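Local coordinates for protein NADP-dependent alcohol dehydrogenase (Entamoeba histolytica, PDB 2OUI) that catalyses the NADP-dependent interconversion of alcohols and carbonyl compounds, probably at its bound zinc ion, at residues D150-G155 / G179-A184; L208-T213 / T316-T321. The protein carries 1 engineered substitution. One frame throughout, in Å; residues are numbered along the deposited sequence.

Contact 1. Residues D150-G155 / G179-A184. With ZN (zinc ion), chain E.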
ATOM      1  N   ASP A 150      12.546   6.357 -21.620  1.00 21.32           N
ATOM      2  CA  ASP A 150      13.248   6.891 -20.456  1.00 23.27           C
ATOM      3  C   ASP A 150      12.518   8.140 -19.954  1.00 26.40           C
ATOM      4  O   ASP A 150      12.197   8.206 -18.774  1.00 24.08           O
ATOM      5  CB  ASP A 150      14.704   7.179 -20.846  1.00 22.98           C
ATOM      6  CG  ASP A 150      15.611   7.535 -19.662  1.00 27.42           C
ATOM      7  OD1 ASP A 150      15.182   7.414 -18.482  1.00 30.42           O
ATOM      8  OD2 ASP A 150      16.766   7.956 -19.943  1.00 27.07           O
ATOM      9  N   MET A 151      12.207   9.106 -20.821  1.00 24.24           N
ATOM     10  CA  MET A 151      11.700  10.396 -20.292  1.00 23.02           C
ATOM     11  C   MET A 151      10.327  10.281 -19.636  1.00 23.81           C
ATOM     12  O   MET A 151      10.151  10.677 -18.485  1.00 23.87           O
ATOM     13  CB  MET A 151      11.692  11.496 -21.347  1.00 24.18           C
ATOM     14  CG  MET A 151      13.084  11.786 -21.965  1.00 23.44           C
ATOM     15  SD  MET A 151      14.266  12.424 -20.752  1.00 26.37           S
ATOM     16  CE  MET A 151      15.126  10.955 -20.185  1.00 25.09           C
ATOM     17  N   VAL A 152       9.367   9.718 -20.355  1.00 22.73           N
ATOM     18  CA  VAL A 152       8.018   9.563 -19.786  1.00 23.13           C
ATOM     19  C   VAL A 152       8.039   8.615 -18.587  1.00 24.24           C
ATOM     20  O   VAL A 152       7.487   8.946 -17.530  1.00 24.02           O
ATOM     21  CB  VAL A 152       7.042   9.037 -20.792  1.00 23.25           C
ATOM     22  CG1 VAL A 152       5.689   8.827 -20.114  1.00 23.26           C
ATOM     23  CG2 VAL A 152       6.937  10.025 -21.978  1.00 20.26           C
ATOM     24  N   THR A 153       8.669   7.447 -18.746  1.00 24.78           N
ATOM     25  CA  THR A 153       8.679   6.453 -17.677  1.00 24.09           C
ATOM     26  C   THR A 153       9.394   6.919 -16.409  1.00 24.16           C
ATOM     27  O   THR A 153       8.885   6.724 -15.308  1.00 22.69           O
ATOM     28  CB  THR A 153       9.145   5.054 -18.145  1.00 26.02           C
ATOM     29  OG1 THR A 153       9.111   4.169 -17.014  1.00 25.24           O
ATOM     30  CG2 THR A 153      10.563   5.102 -18.743  1.00 26.24           C
ATOM     31  N   THR A 154      10.531   7.591 -16.559  1.00 22.68           N
ATOM     32  CA  THR A 154      11.261   8.093 -15.387  1.00 22.91           C
ATOM     33  C   THR A 154      10.515   9.262 -14.748  1.00 24.49           C
ATOM     34  O   THR A 154      10.368   9.304 -13.525  1.00 23.40           O
ATOM     35  CB  THR A 154      12.687   8.506 -15.763  1.00 25.06           C
ATOM     36  OG1 THR A 154      13.334   7.363 -16.355  1.00 24.89           O
ATOM     37  CG2 THR A 154      13.461   8.955 -14.530  1.00 20.31           C
ATOM     38  N   GLY A 155      10.048  10.197 -15.565  1.00 23.89           N
ATOM     39  CA  GLY A 155       9.272  11.331 -15.073  1.00 23.77           C
ATOM     40  C   GLY A 155       8.029  10.878 -14.316  1.00 24.34           C
ATOM     41  O   GLY A 155       7.800  11.313 -13.173  1.00 22.80           O
ATOM     42  N   GLY A 179      11.804  16.108 -15.644  1.00 24.14           N
ATOM     43  CA  GLY A 179      10.929  16.910 -14.763  1.00 24.16           C
ATOM     44  C   GLY A 179       9.613  17.317 -15.406  1.00 23.89           C
ATOM     45  O   GLY A 179       8.568  17.393 -14.740  1.00 22.72           O
ATOM     46  N   LEU A 180       9.665  17.662 -16.687  1.00 23.41           N
ATOM     47  CA  LEU A 180       8.445  18.006 -17.425  1.00 21.97           C
ATOM     48  C   LEU A 180       7.502  16.815 -17.420  1.00 22.71           C
ATOM     49  O   LEU A 180       6.275  16.977 -17.316  1.00 22.41           O
ATOM     50  CB  LEU A 180       8.780  18.436 -18.860  1.00 20.23           C
ATOM     51  CG  LEU A 180       9.482  19.790 -19.044  1.00 21.95           C
ATOM     52  CD1 LEU A 180       9.866  20.015 -20.517  1.00 21.48           C
ATOM     53  CD2 LEU A 180       8.558  20.888 -18.590  1.00 22.62           C
ATOM     54  N   MET A 181       8.073  15.615 -17.540  1.00 24.29           N
ATOM     55  CA  MET A 181       7.266  14.405 -17.511  1.00 22.81           C
ATOM     56  C   MET A 181       6.792  14.102 -16.095  1.00 22.60           C
ATOM     57  O   MET A 181       5.746  13.498 -15.927  1.00 21.77           O
ATOM     58  CB  MET A 181       7.960  13.209 -18.176  1.00 20.62           C
ATOM     59  CG  MET A 181       8.022  13.325 -19.729  1.00 20.56           C
ATOM     60  SD  MET A 181       6.335  13.353 -20.411  1.00 26.91           S
ATOM     61  CE  MET A 181       6.034  15.081 -20.794  1.00 24.24           C
ATOM     62  N   SER A 182       7.540  14.574 -15.085  1.00 21.82           N
ATOM     63  CA  SER A 182       7.070  14.475 -13.680  1.00 23.82           C
ATOM     64  C   SER A 182       5.898  15.429 -13.408  1.00 22.50           C
ATOM     65  O   SER A 182       5.002  15.102 -12.619  1.00 22.55           O
ATOM     66  CB  SER A 182       8.191  14.788 -12.692  1.00 23.00           C
ATOM     67  OG  SER A 182       9.166  13.750 -12.677  1.00 23.49           O
ATOM     68  N   VAL A 183       5.930  16.615 -14.022  1.00 22.41           N
ATOM     69  CA  VAL A 183       4.782  17.492 -14.041  1.00 23.14           C
ATOM     70  C   VAL A 183       3.604  16.809 -14.709  1.00 22.69           C
ATOM     71  O   VAL A 183       2.489  16.818 -14.174  1.00 20.58           O
ATOM     72  CB  VAL A 183       5.093  18.869 -14.704  1.00 22.51           C
ATOM     73  CG1 VAL A 183       3.808  19.700 -14.862  1.00 20.23           C
ATOM     74  CG2 VAL A 183       6.116  19.662 -13.854  1.00 21.19           C
ATOM     75  N   ALA A 184       3.826  16.256 -15.898  1.00 22.06           N
ATOM     76  CA  ALA A 184       2.733  15.569 -16.598  1.00 22.90           C
ATOM     77  C   ALA A 184       2.228  14.356 -15.776  1.00 22.87           C
ATOM     78  O   ALA A 184       1.017  14.158 -15.651  1.00 22.88           O
ATOM     79  CB  ALA A 184       3.152  15.176 -18.028  1.00 21.42           C
TER
HETATM   80 ZN    ZN E 361      18.518   8.344 -19.451  1.00 19.45          ZN
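Gly155 and Ser182 bring two helix backbones almost into touch: their CA atoms lie 4.1 Å apart, and Gly155 C sits 3.8 Å from Met181 O. Gly155, with no side chain, faces Met181 CB and Ser182 N directly. Across the seam Ser182 OG gives its proton to Gly155 O at 2.8 Å, with an angle of 112° at the carbonyl oxygen and the donor 20° out of the carbonyl plane. The hydroxyl lies beside its own backbone N, anti to the carbonyl carbon, which turns it to that oxygen; Ser182 CA adds a CA-H...O contact to the same acceptor. The donor comes in from the side of the carbonyl, not end-on; the hydroxyl has a further weak bond to Val178 O of its own helix.

Met181, the residue before Ser182 on helix 177-188, packs against the preceding turn of helix 148-161. Its CB rests 3.4 Å from Met151 O, and its chain then bends at chi2 and chi3, which brings SD against CG2 of Val152 at 3.7 Å, the two side chains running at a slant to each other. Val152 also touches Leu305 of helix 298-310.

At the start of the same segment Asp150 OD2 binds the zinc ion at 1.9 Å, with Cys37 and His59 as fellow protein ligands. Thr154 OG1 lies 2.8 Å from both Asp150 O and Asp150 OD1, close beside the metal ligand.

The short segments cross at -55°, with 7.5 Å between their axes. The arrangement joins the helix bearing a zinc ligand to helix 177-188, the one after the first strand of the Rossmann fold, whose Gly179 fits the GxGxxG pattern of dinucleotide-binding dehydrogenases.

Contact 2. Residues L208-T213 / T316-T321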
ATOM      1  N   LEU A 208       4.041  24.712 -17.886  1.00 22.62           N
ATOM      2  CA  LEU A 208       2.667  25.214 -17.838  1.00 24.86           C
ATOM      3  C   LEU A 208       1.764  24.473 -18.833  1.00 28.17           C
ATOM      4  O   LEU A 208       0.567  24.321 -18.599  1.00 30.94           O
ATOM      5  CB  LEU A 208       2.600  26.736 -18.065  1.00 22.97           C
ATOM      6  CG  LEU A 208       3.156  27.610 -16.935  1.00 22.78           C
ATOM      7  CD1 LEU A 208       3.070  29.120 -17.278  1.00 20.28           C
ATOM      8  CD2 LEU A 208       2.423  27.339 -15.656  1.00 21.70           C
ATOM      9  N   GLU A 209       2.325  23.988 -19.934  1.00 28.50           N
ATOM     10  CA  GLU A 209       1.500  23.230 -20.885  1.00 28.28           C
ATOM     11  C   GLU A 209       1.196  21.802 -20.435  1.00 29.19           C
ATOM     12  O   GLU A 209       0.288  21.169 -20.961  1.00 29.41           O
ATOM     13  CB  GLU A 209       2.123  23.230 -22.287  1.00 26.59           C
ATOM     14  CG  GLU A 209       2.198  24.619 -22.899  1.00 31.00           C
ATOM     15  CD  GLU A 209       2.597  24.617 -24.379  1.00 33.05           C
ATOM     16  OE1 GLU A 209       2.712  23.526 -24.984  1.00 42.87           O
ATOM     17  OE2 GLU A 209       2.786  25.722 -24.942  1.00 47.54           O
ATOM     18  N   TYR A 210       1.940  21.295 -19.454  1.00 25.78           N
ATOM     19  CA  TYR A 210       1.775  19.907 -19.018  1.00 25.00           C
ATOM     20  C   TYR A 210       1.023  19.782 -17.694  1.00 27.28           C
ATOM     21  O   TYR A 210       0.939  18.685 -17.113  1.00 27.51           O
ATOM     22  CB  TYR A 210       3.141  19.260 -18.883  1.00 26.31           C
ATOM     23  CG  TYR A 210       3.679  18.677 -20.184  1.00 25.52           C
ATOM     24  CD1 TYR A 210       2.960  17.705 -20.893  1.00 27.18           C
ATOM     25  CD2 TYR A 210       4.946  19.025 -20.637  1.00 27.25           C
ATOM     26  CE1 TYR A 210       3.480  17.140 -22.087  1.00 24.53           C
ATOM     27  CE2 TYR A 210       5.487  18.472 -21.794  1.00 29.10           C
ATOM     28  CZ  TYR A 210       4.763  17.542 -22.516  1.00 29.12           C
ATOM     29  OH  TYR A 210       5.357  17.022 -23.631  1.00 27.83           O
ATOM     30  N   GLY A 211       0.542  20.917 -17.196  1.00 25.69           N
ATOM     31  CA  GLY A 211      -0.256  20.932 -15.983  1.00 25.33           C
ATOM     32  C   GLY A 211       0.352  21.655 -14.797  1.00 24.33           C
ATOM     33  O   GLY A 211      -0.294  21.725 -13.749  1.00 21.31           O
ATOM     34  N   ALA A 212       1.568  22.194 -14.928  1.00 21.00           N
ATOM     35  CA  ALA A 212       2.073  23.111 -13.862  1.00 22.65           C
ATOM     36  C   ALA A 212       1.136  24.297 -13.699  1.00 20.63           C
ATOM     37  O   ALA A 212       0.579  24.800 -14.674  1.00 20.54           O
ATOM     38  CB  ALA A 212       3.471  23.649 -14.172  1.00 20.00           C
ATOM     39  N   THR A 213       1.014  24.803 -12.468  1.00 19.77           N
ATOM     40  CA  THR A 213       0.216  26.000 -12.236  1.00 19.44           C
ATOM     41  C   THR A 213       1.061  27.189 -11.803  1.00 19.98           C
ATOM     42  O   THR A 213       0.628  28.341 -11.944  1.00 22.13           O
ATOM     43  CB  THR A 213      -0.883  25.765 -11.149  1.00 24.49           C
ATOM     44  OG1 THR A 213      -0.263  25.280  -9.961  1.00 18.62           O
ATOM     45  CG2 THR A 213      -1.881  24.711 -11.590  1.00 21.18           C
ATOM     46  N   THR A 316       3.986  13.941 -26.202  1.00 24.93           N
ATOM     47  CA  THR A 316       5.421  13.966 -25.911  1.00 25.17           C
ATOM     48  C   THR A 316       6.198  14.790 -26.943  1.00 25.08           C
ATOM     49  O   THR A 316       7.405  14.984 -26.797  1.00 23.76           O
ATOM     50  CB  THR A 316       6.031  12.543 -25.889  1.00 26.63           C
ATOM     51  OG1 THR A 316       5.859  11.926 -27.166  1.00 27.23           O
ATOM     52  CG2 THR A 316       5.379  11.678 -24.847  1.00 26.63           C
ATOM     53  N   SER A 317       5.515  15.244 -27.995  1.00 25.25           N
ATOM     54  CA  SER A 317       6.194  16.018 -29.039  1.00 27.17           C
ATOM     55  C   SER A 317       6.749  17.343 -28.520  1.00 25.65           C
ATOM     56  O   SER A 317       7.744  17.836 -29.052  1.00 25.74           O
ATOM     57  CB  SER A 317       5.286  16.257 -30.248  1.00 27.91           C
ATOM     58  OG  SER A 317       4.276  17.212 -29.942  1.00 30.18           O
ATOM     59  N   LYS A 318       6.117  17.916 -27.488  1.00 25.10           N
ATOM     60  CA  LYS A 318       6.572  19.189 -26.895  1.00 25.46           C
ATOM     61  C   LYS A 318       7.981  19.094 -26.311  1.00 25.16           C
ATOM     62  O   LYS A 318       8.599  20.114 -26.038  1.00 27.09           O
ATOM     63  CB  LYS A 318       5.641  19.637 -25.768  1.00 26.18           C
ATOM     64  CG  LYS A 318       4.233  20.015 -26.183  1.00 32.41           C
ATOM     65  CD  LYS A 318       3.461  20.344 -24.877  1.00 38.19           C
ATOM     66  CE  LYS A 318       2.021  19.864 -24.880  1.00 40.98           C
ATOM     67  NZ  LYS A 318       1.217  20.730 -25.783  1.00 49.25           N
ATOM     68  N   LEU A 319       8.460  17.872 -26.070  1.00 23.05           N
ATOM     69  CA  LEU A 319       9.798  17.655 -25.530  1.00 22.85           C
ATOM     70  C   LEU A 319      10.880  17.798 -26.587  1.00 23.77           C
ATOM     71  O   LEU A 319      12.041  17.988 -26.260  1.00 26.99           O
ATOM     72  CB  LEU A 319       9.922  16.246 -24.930  1.00 21.53           C
ATOM     73  CG  LEU A 319       9.041  15.912 -23.725  1.00 23.31           C
ATOM     74  CD1 LEU A 319       9.209  14.438 -23.309  1.00 27.55           C
ATOM     75  CD2 LEU A 319       9.381  16.838 -22.568  1.00 25.92           C
ATOM     76  N   ILE A 320      10.500  17.659 -27.848  1.00 22.25           N
ATOM     77  CA  ILE A 320      11.486  17.564 -28.935  1.00 23.29           C
ATOM     78  C   ILE A 320      11.837  18.954 -29.453  1.00 24.09           C
ATOM     79  O   ILE A 320      11.006  19.644 -30.073  1.00 24.72           O
ATOM     80  CB  ILE A 320      10.951  16.703 -30.085  1.00 25.81           C
ATOM     81  CG1 ILE A 320      10.617  15.283 -29.598  1.00 25.14           C
ATOM     82  CG2 ILE A 320      11.971  16.652 -31.258  1.00 23.59           C
ATOM     83  CD1 ILE A 320       9.832  14.461 -30.620  1.00 29.34           C
ATOM     84  N   THR A 321      13.082  19.356 -29.243  1.00 23.10           N
ATOM     85  CA  THR A 321      13.514  20.692 -29.669  1.00 22.67           C
ATOM     86  C   THR A 321      14.476  20.682 -30.855  1.00 25.15           C
ATOM     87  O   THR A 321      14.633  21.685 -31.529  1.00 24.53           O
ATOM     88  CB  THR A 321      14.192  21.443 -28.525  1.00 24.46           C
ATOM     89  OG1 THR A 321      15.199  20.599 -27.937  1.00 25.21           O
ATOM     90  CG2 THR A 321      13.149  21.823 -27.460  1.00 24.46           C
TER
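Glu209 and Lys318 form the one salt bridge across this contact, OE1 to NZ at 3.3 Å, and as a hydrogen bond it is weak. The same carboxylate oxygen also lies 3.3 Å from Lys318 CD, so the acid reaches over the aliphatic part of the lysine as well as its ammonium. NZ has a second, long and weak ion pair with Asp315. The backbone O of Asp315 takes a hydrogen bond from Tyr210 OH, which pins the phenol end of the ring.

Next to the charged pair, the chains of Lys318 and Tyr210 lie alongside one another, pointing opposite ways. Lys318 CD sits over one ring face, offset toward the rim, 4.2 Å from the centroid and 24° off the normal, a CH-pi contact. Bends at chi3 (-142°) and chi4 carry NZ on toward Glu209; at 6.0 Å from the ring centroid its cation-pi attraction is at most slight. Lys318 CB presses on Tyr210 OH at 3.4 Å, and Leu319 CG approaches that oxygen at 3.8 Å. Leu319 CD2 comes obliquely to the ring, while Met181 and Ala184 of helix 177-188 pack against Tyr210 too.

Just beyond the tyrosine, Gly211, with positive phi, closes helix 201-209 in a Schellman motif. The contact therefore ties the capped end of a Rossmann-fold helix to the 3-10 turn 317-319 leading into strand 320-325 of the mixed sheet.

Contacts 1 and 2 have centres about 10 Å apart and follow one another along the chain, yet they share a packed core. Met181 of contact 1 joins them, its CE lying 3.3 Å from Tyr210 CZ. Val152 CG2 meets Thr316 CG2 at 3.7 Å, and Val183 CG1 packs 3.4 Å from Ala212 N, so both segments of contact 1 touch contact 2. Helix 177-188 thus has helix 148-161 and the end of helix 201-209 as neighbours. The zinc ion belongs to contact 1 through Asp150; in contact 2 the side chain of Leu319 stays about 12 Å from the metal, placing that contact outside the zinc site.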